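Local atomic coordinates of citrinin polyketide synthase (Monascus purpureus, PDB entry 5MPT), a protein that builds the polyketide precursor of the mycotoxin citrinin as a non-reducing synthase, this chain being its S-adenosylmethionine-dependent C-methyltransferase domain. Residues Q188-F193 and F310-E315; L211-G216 and R299-I304; V265-P270 and T285-A290; R292-S297 and A347-K352. All blocks are in the same frame, centred on the assembly; numbering follows the deposited sequence.

Contact 1: Q188-F193 and F310-E315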
# COMPACT_ATOMS: atom_id res chain seq x y z
N GLN A 188 -5.78 -11.81 -2.60
CA GLN A 188 -6.51 -12.99 -3.03
C GLN A 188 -6.26 -13.26 -4.50
O GLN A 188 -6.12 -14.41 -4.90
CB GLN A 188 -8.00 -12.79 -2.73
CG GLN A 188 -8.84 -14.02 -2.89
CD GLN A 188 -8.69 -15.00 -1.74
OE1 GLN A 188 -8.88 -14.64 -0.58
NE2 GLN A 188 -8.34 -16.26 -2.07
N GLN A 189 -6.21 -12.22 -5.32
CA GLN A 189 -5.94 -12.41 -6.74
C GLN A 189 -4.52 -12.95 -6.96
O GLN A 189 -4.30 -13.79 -7.83
CB GLN A 189 -6.16 -11.08 -7.46
CG GLN A 189 -5.97 -11.18 -8.95
CD GLN A 189 -6.14 -9.85 -9.63
OE1 GLN A 189 -5.87 -8.82 -9.04
NE2 GLN A 189 -6.58 -9.87 -10.89
N ALA A 190 -3.57 -12.51 -6.15
CA ALA A 190 -2.23 -13.04 -6.25
C ALA A 190 -2.19 -14.51 -5.87
O ALA A 190 -1.44 -15.28 -6.48
CB ALA A 190 -1.26 -12.21 -5.39
N GLU A 191 -2.97 -14.92 -4.86
CA GLU A 191 -3.10 -16.36 -4.57
C GLU A 191 -3.53 -17.14 -5.80
O GLU A 191 -2.97 -18.19 -6.11
CB GLU A 191 -4.08 -16.61 -3.44
CG GLU A 191 -3.70 -15.99 -2.10
CD GLU A 191 -4.79 -16.22 -1.08
OE1 GLU A 191 -5.35 -15.22 -0.58
OE2 GLU A 191 -5.11 -17.41 -0.80
N PHE A 192 -4.57 -16.67 -6.49
CA PHE A 192 -5.08 -17.35 -7.68
C PHE A 192 -4.01 -17.44 -8.76
O PHE A 192 -3.79 -18.51 -9.36
CB PHE A 192 -6.35 -16.60 -8.16
CG PHE A 192 -6.94 -17.16 -9.40
CD1 PHE A 192 -7.22 -18.52 -9.51
CD2 PHE A 192 -7.23 -16.31 -10.46
CE1 PHE A 192 -7.84 -19.00 -10.67
CE2 PHE A 192 -7.81 -16.81 -11.63
CZ PHE A 192 -8.12 -18.15 -11.73
N PHE A 193 -3.30 -16.34 -8.98
CA PHE A 193 -2.23 -16.34 -9.96
C PHE A 193 -1.20 -17.41 -9.61
O PHE A 193 -0.81 -18.24 -10.45
CB PHE A 193 -1.58 -14.96 -10.01
CG PHE A 193 -0.22 -14.96 -10.62
CD1 PHE A 193 -0.03 -15.31 -11.95
CD2 PHE A 193 0.89 -14.61 -9.86
CE1 PHE A 193 1.21 -15.35 -12.53
CE2 PHE A 193 2.15 -14.64 -10.43
CZ PHE A 193 2.33 -15.02 -11.77
N PHE A 310 10.56 -13.63 -11.74
CA PHE A 310 9.79 -12.41 -11.92
C PHE A 310 9.50 -11.75 -10.59
O PHE A 310 9.48 -12.38 -9.52
CB PHE A 310 8.46 -12.66 -12.64
CG PHE A 310 7.52 -13.54 -11.89
CD1 PHE A 310 7.50 -14.90 -12.11
CD2 PHE A 310 6.61 -13.01 -11.00
CE1 PHE A 310 6.65 -15.71 -11.44
CE2 PHE A 310 5.72 -13.84 -10.34
CZ PHE A 310 5.73 -15.18 -10.56
N LEU A 311 9.24 -10.46 -10.70
CA LEU A 311 8.73 -9.63 -9.62
C LEU A 311 7.22 -9.50 -9.74
O LEU A 311 6.71 -9.17 -10.82
CB LEU A 311 9.39 -8.26 -9.69
CG LEU A 311 8.81 -7.13 -8.81
CD1 LEU A 311 8.96 -7.47 -7.35
CD2 LEU A 311 9.53 -5.85 -9.15
N LEU A 312 6.53 -9.66 -8.62
CA LEU A 312 5.10 -9.38 -8.52
C LEU A 312 4.92 -8.27 -7.50
O LEU A 312 4.97 -8.51 -6.29
CB LEU A 312 4.31 -10.63 -8.14
CG LEU A 312 2.80 -10.42 -8.23
CD1 LEU A 312 2.34 -10.19 -9.64
CD2 LEU A 312 2.10 -11.64 -7.70
N LEU A 313 4.71 -7.07 -8.01
CA LEU A 313 4.33 -5.94 -7.17
C LEU A 313 2.84 -5.93 -6.90
O LEU A 313 2.01 -6.26 -7.77
CB LEU A 313 4.71 -4.62 -7.85
CG LEU A 313 6.17 -4.35 -8.09
CD1 LEU A 313 6.32 -3.23 -9.10
CD2 LEU A 313 6.85 -3.94 -6.77
N LEU A 314 2.48 -5.56 -5.69
CA LEU A 314 1.12 -5.13 -5.37
C LEU A 314 1.28 -3.69 -4.93
O LEU A 314 1.85 -3.44 -3.87
CB LEU A 314 0.50 -5.99 -4.27
CG LEU A 314 -1.03 -5.90 -4.16
CD1 LEU A 314 -1.57 -6.96 -3.20
CD2 LEU A 314 -1.51 -4.54 -3.72
N GLU A 315 0.88 -2.76 -5.79
CA GLU A 315 1.12 -1.35 -5.56
C GLU A 315 -0.14 -0.54 -5.72
O GLU A 315 -0.93 -0.75 -6.65
CB GLU A 315 2.18 -0.80 -6.52
CG GLU A 315 3.57 -1.08 -6.08
CD GLU A 315 4.01 -0.15 -4.97
OE1 GLU A 315 3.36 0.90 -4.76
OE2 GLU A 315 5.00 -0.50 -4.29
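F310 is the first residue of strand segment 310-315 to meet the helix, and it meets F193. Its CB points toward the helix. CG sits between the backbone N and the carbonyl carbon (chi1 63°), which sends the ring out from the strand to meet the F193 ring coming from the opposite direction. F310 CZ and F193 CZ come to 3.6 Å. On the F193 side the touch is at the ring edge, near its plane. The ring planes are inclined at 68° and the centroids are 5.6 Å apart, so the two rings meet obliquely. L312 is next. Its CG is anti to the backbone N, and its CD2 branch does the touching. L312 CD2 lies 3.9 Å from F193 CD2. L312 CD2 also lies 4.1 Å from A190 CB, one helical turn earlier. L312 and F193 slide past each other in opposite directions. The strand runs on to the active-site E315. Helix and strand run nearly antiparallel, their segment axes at 162° and 10.8 Å apart at closest approach. The small A190 sits where the two backbones come nearest. I17 of helix 14-26 reaches F310, A20 and A24 reach F193, and I379 of strand 375-381 touches both rings. Helix 181-198 thus packs on one face of the central sheet of the methyltransferase fold. All four touching residues are buried and apolar. The contact therefore rests on hydrophobic burial and van der Waals packing, without polar bonds across it.

Contact 2: L211-G216 and R299-I304; sequences LEMGAG and RNIHRI. With SAH (S-adenosyl-L-homocysteine), chain B.
M213, near the end of strand 208-213, and I301, on helix 294-304, mark the nearest approach of the two backbones, their CA atoms 9.3 Å apart. M213 bridges this gap with a long side chain. In the conformer described, one of two deposited, its CG is anti to the carbonyl carbon (chi1 -61°) and the chain stays extended through chi2, then bends at chi3 (148°). M213 SD comes to 3.6 Å from I301 CG1, and the two side chains slide past each other in opposite directions. The terminal methyl goes to a second partner: M213 CE meets I304 CD1 tip to tip at 3.7 Å. All three residues are buried. I301 and I304 also touch I282 of the neighbouring strand 279-285. Beyond M213 the chain turns into the loop that holds SAH. The amino nitrogen N of SAH donates to G214 O at 2.8 Å. G216 has no side chain, and its CA lies 3.1 Å from SAH O3', so the ribose sits close against the backbone. G214 and G216 both take positive phi, which suits glycine, as the chain folds round the ligand. The glycine-rich EMGAG sequence at the end of a strand, against the ligand, is characteristic of class I methyltransferases; the helix packed on the sheet fits their Rossmann-like fold.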
# COMPACT_ATOMS: atom_id res chain seq x y z
N LEU A 211 10.80 -14.98 -2.39
CA LEU A 211 11.25 -14.02 -1.39
C LEU A 211 10.26 -12.86 -1.34
O LEU A 211 9.97 -12.24 -2.37
CB LEU A 211 12.66 -13.51 -1.71
CG LEU A 211 13.31 -12.62 -0.64
CD1 LEU A 211 14.81 -12.95 -0.56
CD2 LEU A 211 13.08 -11.17 -0.96
N GLU A 212 9.78 -12.56 -0.15
CA GLU A 212 8.86 -11.46 0.05
C GLU A 212 9.62 -10.29 0.67
O GLU A 212 10.23 -10.44 1.73
CB GLU A 212 7.66 -11.87 0.91
CG GLU A 212 6.68 -10.73 1.08
CD GLU A 212 5.49 -11.06 1.94
OE1 GLU A 212 5.44 -12.17 2.51
OE2 GLU A 212 4.64 -10.17 2.08
N MET A 213 9.58 -9.16 -0.01
CA MET A 213 10.14 -7.94 0.53
C MET A 213 9.05 -7.11 1.19
O MET A 213 7.89 -7.18 0.82
CB MET A 213 10.82 -7.13 -0.57
CG MET A 213 11.95 -7.92 -1.20
SD MET A 213 12.86 -6.96 -2.39
CE MET A 213 14.50 -7.64 -2.21
N GLY A 214 9.48 -6.34 2.18
CA GLY A 214 8.54 -5.46 2.87
C GLY A 214 7.35 -6.21 3.43
O GLY A 214 6.22 -5.68 3.46
N ALA A 215 7.58 -7.43 3.90
CA ALA A 215 6.47 -8.28 4.32
C ALA A 215 5.75 -7.73 5.53
O ALA A 215 4.57 -8.03 5.75
CB ALA A 215 6.99 -9.69 4.60
N GLY A 216 6.44 -6.91 6.32
CA GLY A 216 5.82 -6.18 7.39
C GLY A 216 4.99 -7.02 8.33
O GLY A 216 5.50 -7.95 8.96
N ARG A 299 16.23 -2.30 -9.67
CA ARG A 299 17.46 -2.91 -10.17
C ARG A 299 18.01 -3.90 -9.15
O ARG A 299 18.40 -5.02 -9.50
CB ARG A 299 18.49 -1.83 -10.49
CG ARG A 299 19.74 -2.38 -11.18
CD ARG A 299 20.69 -1.28 -11.62
NE ARG A 299 20.21 -0.55 -12.79
CZ ARG A 299 19.80 0.72 -12.80
NH1 ARG A 299 19.79 1.44 -11.68
NH2 ARG A 299 19.40 1.27 -13.93
N ASN A 300 18.04 -3.50 -7.87
CA ASN A 300 18.44 -4.42 -6.82
C ASN A 300 17.61 -5.69 -6.86
O ASN A 300 18.13 -6.80 -6.79
CB ASN A 300 18.32 -3.75 -5.45
CG ASN A 300 19.29 -2.61 -5.25
OD1 ASN A 300 20.33 -2.52 -5.89
ND2 ASN A 300 18.95 -1.73 -4.32
N ILE A 301 16.28 -5.53 -6.94
CA ILE A 301 15.39 -6.68 -7.01
C ILE A 301 15.72 -7.53 -8.22
O ILE A 301 15.76 -8.77 -8.14
CB ILE A 301 13.93 -6.18 -7.02
CG1 ILE A 301 13.63 -5.57 -5.64
CG2 ILE A 301 13.02 -7.29 -7.47
CD1 ILE A 301 12.31 -4.80 -5.55
N HIS A 302 15.96 -6.89 -9.37
CA HIS A 302 16.29 -7.65 -10.57
C HIS A 302 17.46 -8.59 -10.34
O HIS A 302 17.45 -9.74 -10.78
CB HIS A 302 16.61 -6.70 -11.72
CG HIS A 302 16.68 -7.37 -13.05
ND1 HIS A 302 17.86 -7.88 -13.56
CD2 HIS A 302 15.73 -7.63 -13.97
CE1 HIS A 302 17.62 -8.42 -14.75
NE2 HIS A 302 16.33 -8.30 -15.01
N ARG A 303 18.49 -8.12 -9.63
CA ARG A 303 19.71 -8.89 -9.48
C ARG A 303 19.50 -10.09 -8.57
O ARG A 303 20.23 -11.08 -8.69
CB ARG A 303 20.81 -7.97 -8.95
CG ARG A 303 22.22 -8.60 -8.85
CD ARG A 303 22.73 -9.18 -10.17
NE ARG A 303 22.87 -8.17 -11.22
CZ ARG A 303 24.02 -7.79 -11.77
NH1 ARG A 303 25.17 -8.34 -11.41
NH2 ARG A 303 24.01 -6.85 -12.71
N ILE A 304 18.51 -10.03 -7.69
CA ILE A 304 18.17 -11.14 -6.81
C ILE A 304 17.35 -12.20 -7.55
O ILE A 304 17.31 -13.36 -7.11
CB ILE A 304 17.42 -10.59 -5.59
CG1 ILE A 304 18.36 -9.69 -4.77
CG2 ILE A 304 16.90 -11.69 -4.69
CD1 ILE A 304 17.64 -8.80 -3.75
N SAH B . 3.50 -5.55 2.98
CA SAH B . 3.11 -4.72 4.16
CB SAH B . 2.20 -3.52 3.91
CG SAH B . 2.88 -2.32 3.27
SD SAH B . 3.71 -1.41 4.62
C SAH B . 2.40 -5.66 5.17
O SAH B . 2.54 -5.23 6.41
OXT SAH B . 1.76 -6.64 4.86
C5' SAH B . 5.37 -1.15 3.94
C4' SAH B . 6.32 -2.17 4.53
O4' SAH B . 7.57 -1.97 3.83
C3' SAH B . 6.61 -2.01 6.02
O3' SAH B . 6.58 -3.31 6.60
C2' SAH B . 8.02 -1.39 6.05
O2' SAH B . 8.78 -1.80 7.19
C1' SAH B . 8.62 -1.97 4.77
N9 SAH B . 9.74 -1.24 4.20
C8 SAH B . 9.90 0.12 4.09
N7 SAH B . 11.04 0.49 3.56
C5 SAH B . 11.69 -0.72 3.31
C6 SAH B . 12.95 -1.02 2.76
N6 SAH B . 13.84 -0.10 2.38
N1 SAH B . 13.28 -2.32 2.65
C2 SAH B . 12.41 -3.25 3.06
N3 SAH B . 11.19 -3.09 3.58
C4 SAH B . 10.89 -1.79 3.69

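Contact 3: V265-P270 and T285-A290; sequences VNIESP and TNCVHA. With SAH (S-adenosyl-L-homocysteine), chain B.
I267 and C287 make the apolar part of this contact, together with V288. I267 CD1 lies 3.7 Å from C287 SG. I267 CD1 is a looser 4.3 Å from V288 CG2. The thiol of C287 sits between the backbone N and the carbonyl carbon (chi1 58°), which turns SG toward I267. The bound product SAH (S-adenosyl-L-homocysteine) adds to the packing. I267 lays CG1 and CD1 over one face of the adenine near N1 and C2, with CD1 3.5 Å from SAH C2. C287 CB lies 3.2 Å from the ribose oxygen O4' of SAH. Hydrogen bonds fix the adenine edge. I267 N donates to SAH N1 at 3.0 Å, nearly straight at 165°. SAH N6 donates to N266 OD1 at 2.9 Å. One residue thus reads N1 through its backbone while its neighbour takes N6 through its side chain. N266 OD1 has a second donor, E268 N at 2.8 Å, which stands above the carbonyl plane. This is an Asx turn, set within a type I beta turn from N266 to S269, which is consistent with holding the amide in place for the adenine amino group. At the other end of the ligand, T285 O accepts from the amino nitrogen N of SAH at 3.0 Å. Beyond it, the short 3-10 segment 288-290 carries the active-site H289. Two loops at the ends of strands 260-264 and 279-285 clasp the adenosine and methionine-derived parts, as is typical of the S-adenosylmethionine pocket of Rossmann-like methyltransferases.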
# COMPACT_ATOMS: atom_id res chain seq x y z
N VAL A 265 15.96 -7.52 5.31
CA VAL A 265 16.50 -7.17 4.00
C VAL A 265 16.03 -5.77 3.65
O VAL A 265 14.83 -5.47 3.73
CB VAL A 265 16.09 -8.16 2.90
CG1 VAL A 265 16.54 -7.65 1.52
CG2 VAL A 265 16.65 -9.52 3.20
N ASN A 266 16.95 -4.92 3.23
CA ASN A 266 16.65 -3.56 2.80
C ASN A 266 16.61 -3.53 1.28
O ASN A 266 17.62 -3.86 0.63
CB ASN A 266 17.70 -2.60 3.34
CG ASN A 266 17.40 -1.15 3.03
OD1 ASN A 266 16.64 -0.82 2.14
ND2 ASN A 266 18.11 -0.27 3.73
N ILE A 267 15.43 -3.24 0.73
CA ILE A 267 15.21 -3.13 -0.71
C ILE A 267 16.22 -2.22 -1.37
O ILE A 267 16.59 -2.46 -2.53
CB ILE A 267 13.78 -2.62 -0.97
CG1 ILE A 267 12.77 -3.64 -0.43
CG2 ILE A 267 13.56 -2.30 -2.46
CD1 ILE A 267 11.34 -3.10 -0.26
N GLU A 268 16.69 -1.18 -0.66
CA GLU A 268 17.59 -0.20 -1.27
C GLU A 268 19.03 -0.69 -1.33
O GLU A 268 19.83 -0.12 -2.08
CB GLU A 268 17.57 1.13 -0.49
CG GLU A 268 16.22 1.80 -0.53
CD GLU A 268 16.22 3.24 -0.04
OE1 GLU A 268 17.32 3.80 0.18
OE2 GLU A 268 15.11 3.79 0.12
N SER A 269 19.37 -1.73 -0.56
CA SER A 269 20.76 -2.21 -0.50
C SER A 269 21.12 -3.09 -1.69
O SER A 269 20.31 -3.84 -2.20
CB SER A 269 20.98 -3.03 0.77
OG SER A 269 20.82 -2.24 1.92
N PRO A 270 22.37 -3.04 -2.14
CA PRO A 270 22.83 -4.05 -3.08
C PRO A 270 22.70 -5.43 -2.47
O PRO A 270 22.90 -5.61 -1.25
CB PRO A 270 24.30 -3.66 -3.31
CG PRO A 270 24.65 -2.88 -2.11
CD PRO A 270 23.46 -2.13 -1.74
N THR A 285 4.48 -6.08 -1.56
CA THR A 285 3.18 -5.42 -1.42
C THR A 285 3.39 -4.08 -0.74
O THR A 285 3.69 -4.03 0.45
CB THR A 285 2.23 -6.30 -0.63
OG1 THR A 285 2.00 -7.51 -1.36
CG2 THR A 285 0.91 -5.57 -0.29
N ASN A 286 3.25 -3.01 -1.54
CA ASN A 286 3.20 -1.61 -1.10
C ASN A 286 4.40 -1.25 -0.23
O ASN A 286 4.29 -0.48 0.73
CB ASN A 286 1.87 -1.32 -0.42
CG ASN A 286 0.82 -1.01 -1.45
OD1 ASN A 286 1.07 -0.19 -2.36
ND2 ASN A 286 -0.31 -1.67 -1.38
N CYS A 287 5.54 -1.72 -0.63
CA CYS A 287 6.80 -1.38 0.01
C CYS A 287 7.80 -0.74 -0.93
O CYS A 287 8.56 0.13 -0.50
CB CYS A 287 7.43 -2.61 0.67
SG CYS A 287 7.74 -3.94 -0.53
N VAL A 288 7.81 -1.11 -2.21
CA VAL A 288 8.86 -0.58 -3.08
C VAL A 288 8.64 0.93 -3.31
O VAL A 288 9.60 1.70 -3.44
CB VAL A 288 8.93 -1.39 -4.39
CG1 VAL A 288 9.93 -0.75 -5.36
CG2 VAL A 288 9.35 -2.85 -4.11
N HIS A 289 7.39 1.39 -3.33
CA HIS A 289 7.16 2.82 -3.46
C HIS A 289 7.76 3.61 -2.32
O HIS A 289 8.00 4.81 -2.49
CB HIS A 289 5.66 3.14 -3.58
CG HIS A 289 4.85 2.83 -2.37
ND1 HIS A 289 3.84 1.91 -2.39
CD2 HIS A 289 4.81 3.39 -1.14
CE1 HIS A 289 3.23 1.87 -1.22
NE2 HIS A 289 3.79 2.78 -0.44
N ALA A 290 7.99 2.99 -1.16
CA ALA A 290 8.45 3.73 0.02
C ALA A 290 9.94 3.98 -0.02
O ALA A 290 10.46 4.64 0.89
CB ALA A 290 8.11 2.96 1.30
N SAH B . 3.50 -5.55 2.98
CA SAH B . 3.11 -4.72 4.16
CB SAH B . 2.20 -3.52 3.91
CG SAH B . 2.88 -2.32 3.27
SD SAH B . 3.71 -1.41 4.62
C SAH B . 2.40 -5.66 5.17
O SAH B . 2.54 -5.23 6.41
OXT SAH B . 1.76 -6.64 4.86
C5' SAH B . 5.37 -1.15 3.94
C4' SAH B . 6.32 -2.17 4.53
O4' SAH B . 7.57 -1.97 3.83
C3' SAH B . 6.61 -2.01 6.02
O3' SAH B . 6.58 -3.31 6.60
C2' SAH B . 8.02 -1.39 6.05
O2' SAH B . 8.78 -1.80 7.19
C1' SAH B . 8.62 -1.97 4.77
N9 SAH B . 9.74 -1.24 4.20
C8 SAH B . 9.90 0.12 4.09
N7 SAH B . 11.04 0.49 3.56
C5 SAH B . 11.69 -0.72 3.31
C6 SAH B . 12.95 -1.02 2.76
N6 SAH B . 13.84 -0.10 2.38
N1 SAH B . 13.28 -2.32 2.65
C2 SAH B . 12.41 -3.25 3.06
N3 SAH B . 11.19 -3.09 3.58
C4 SAH B . 10.89 -1.79 3.69

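Contact 4: R292-S297 and A347-K352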
# COMPACT_ATOMS: atom_id res chain seq x y z
N ARG A 292 13.69 5.36 -1.74
CA ARG A 292 14.14 6.65 -2.25
C ARG A 292 14.08 6.73 -3.76
O ARG A 292 13.77 7.79 -4.32
CB ARG A 292 15.57 6.89 -1.76
CG ARG A 292 15.67 7.10 -0.25
CD ARG A 292 17.13 7.25 0.24
NE ARG A 292 17.14 7.69 1.64
CZ ARG A 292 16.85 6.87 2.66
NH1 ARG A 292 16.56 5.60 2.43
NH2 ARG A 292 16.82 7.32 3.90
N ASN A 293 14.43 5.65 -4.45
CA ASN A 293 14.72 5.72 -5.88
C ASN A 293 14.26 4.41 -6.50
O ASN A 293 14.76 3.34 -6.15
CB ASN A 293 16.22 5.96 -6.13
CG ASN A 293 16.57 6.01 -7.62
OD1 ASN A 293 16.29 5.08 -8.38
ND2 ASN A 293 17.22 7.10 -8.04
N LEU A 294 13.23 4.49 -7.35
CA LEU A 294 12.61 3.27 -7.85
C LEU A 294 13.54 2.51 -8.79
O LEU A 294 13.52 1.27 -8.80
CB LEU A 294 11.30 3.61 -8.56
CG LEU A 294 10.21 4.17 -7.64
CD1 LEU A 294 8.92 4.32 -8.43
CD2 LEU A 294 9.96 3.29 -6.39
N GLU A 295 14.34 3.22 -9.58
CA GLU A 295 15.34 2.56 -10.43
C GLU A 295 16.31 1.73 -9.61
O GLU A 295 16.58 0.56 -9.93
CB GLU A 295 16.11 3.59 -11.24
CG GLU A 295 15.36 4.18 -12.41
CD GLU A 295 16.25 5.02 -13.31
OE1 GLU A 295 17.49 4.82 -13.28
OE2 GLU A 295 15.70 5.87 -14.04
N ILE A 296 16.87 2.33 -8.57
CA ILE A 296 17.82 1.61 -7.72
C ILE A 296 17.14 0.41 -7.07
O ILE A 296 17.69 -0.70 -7.06
CB ILE A 296 18.44 2.57 -6.68
CG1 ILE A 296 19.32 3.60 -7.39
CG2 ILE A 296 19.20 1.82 -5.61
CD1 ILE A 296 19.84 4.69 -6.46
N SER A 297 15.94 0.62 -6.53
CA SER A 297 15.28 -0.48 -5.83
C SER A 297 14.93 -1.63 -6.78
O SER A 297 15.14 -2.80 -6.45
CB SER A 297 14.03 0.02 -5.13
OG SER A 297 14.40 0.90 -4.11
N ALA A 347 0.86 2.52 -12.93
CA ALA A 347 1.55 1.36 -13.51
C ALA A 347 2.41 1.73 -14.71
O ALA A 347 3.47 1.12 -14.94
CB ALA A 347 0.52 0.31 -13.92
N THR A 348 1.98 2.73 -15.49
CA THR A 348 2.74 3.15 -16.66
C THR A 348 4.12 3.65 -16.26
O THR A 348 5.11 3.39 -16.96
CB THR A 348 1.96 4.22 -17.43
OG1 THR A 348 1.58 5.28 -16.53
CG2 THR A 348 0.71 3.63 -18.07
N HIS A 349 4.21 4.35 -15.13
CA HIS A 349 5.50 4.80 -14.63
C HIS A 349 6.32 3.62 -14.14
O HIS A 349 7.53 3.54 -14.38
CB HIS A 349 5.31 5.80 -13.49
CG HIS A 349 6.59 6.26 -12.87
ND1 HIS A 349 7.42 7.17 -13.48
CD2 HIS A 349 7.19 5.92 -11.71
CE1 HIS A 349 8.47 7.38 -12.71
NE2 HIS A 349 8.35 6.64 -11.62
N TRP A 350 5.69 2.72 -13.39
CA TRP A 350 6.38 1.52 -12.96
C TRP A 350 6.97 0.78 -14.15
O TRP A 350 8.10 0.32 -14.09
CB TRP A 350 5.42 0.62 -12.18
CG TRP A 350 5.15 1.07 -10.80
CD1 TRP A 350 4.05 1.70 -10.34
CD2 TRP A 350 6.02 0.89 -9.67
NE1 TRP A 350 4.16 1.93 -8.99
CE2 TRP A 350 5.38 1.46 -8.56
CE3 TRP A 350 7.29 0.33 -9.51
CZ2 TRP A 350 5.96 1.47 -7.29
CZ3 TRP A 350 7.85 0.34 -8.25
CH2 TRP A 350 7.21 0.89 -7.17
N LYS A 351 6.21 0.65 -15.24
CA LYS A 351 6.76 -0.03 -16.41
C LYS A 351 7.99 0.69 -16.94
O LYS A 351 8.99 0.05 -17.31
CB LYS A 351 5.68 -0.14 -17.50
CG LYS A 351 6.13 -0.79 -18.79
CD LYS A 351 4.97 -0.84 -19.77
CE LYS A 351 5.35 -1.47 -21.12
NZ LYS A 351 5.17 -2.94 -21.14
N LYS A 352 7.95 2.02 -16.97
CA LYS A 352 9.11 2.78 -17.43
C LYS A 352 10.34 2.45 -16.61
O LYS A 352 11.40 2.13 -17.16
CB LYS A 352 8.81 4.28 -17.37
CG LYS A 352 9.85 5.13 -18.08
CD LYS A 352 9.64 6.63 -17.85
CE LYS A 352 10.02 7.04 -16.43
NZ LYS A 352 9.83 8.50 -16.18
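N293 OD1 accepts from I296 N at 2.8 Å and caps the helix that begins with L294, the residue that meets H349 and W350. This is an N-cap with a capping bond. The bond is fairly straight at the hydrogen (167°), though the donor stands above the carbonyl plane of the amide. The helix, 294-304, belongs to the Rossmann-like methyltransferase fold, and so does its partner, helix 347-356. The first turn is also held from outside, because D338 OD2 accepts from L294 N. Cap and D338 together probably set the place of L294. Its CB points toward helix 347-356, and its two methyl branches share the work. L294 CD2 packs against the end of the indole, 3.7 Å from W350 CH2. L294 CD1 lies over one face of the W350 six-membered ring, 4.1 Å from its centroid and 14° off the ring normal. This is a CH-pi contact. L294 and W350 cross at about a right angle. The backbones are nearest at the same pair, with L294 CA and W350 CA 8.2 Å apart. W350 CG is anti to the carbonyl carbon (chi1 -76°), which carries the far end of the indole to L294. W350 also touches L313 and the active-site E315 of strand 309-316, so the indole lies between the sheet and the helix start. I353, one turn on from W350, touches L294 as well. H349 turns its imidazole edge to the same leucine, with L294 CD1 near the ring plane, 4.0 Å from H349 NE2.

Contacts 2 and 3 share the SAH pocket; their centres are about 7 Å apart, and a probable hydrogen bond runs from N300 ND2 to I267 O, 3.1 Å. Contact 1 meets the active site through its strand: E315 OE1 lies 2.6 Å from H289 ND1 of contact 3, a probable hydrogen bond between two active-site residues. W350 of contact 4 backs this pair, with W350 CZ2 3.4 Å from E315 CD. Contacts 2 and 4 use successive parts of helix 294-304. Contact 3 is tied to contact 4 by a salt bridge, E268 OE1 to R292 NH1 at 3.0 Å. Contact 1 joins contact 2 by packing of L311 CD1 on I301 CG2, 4.1 Å apart.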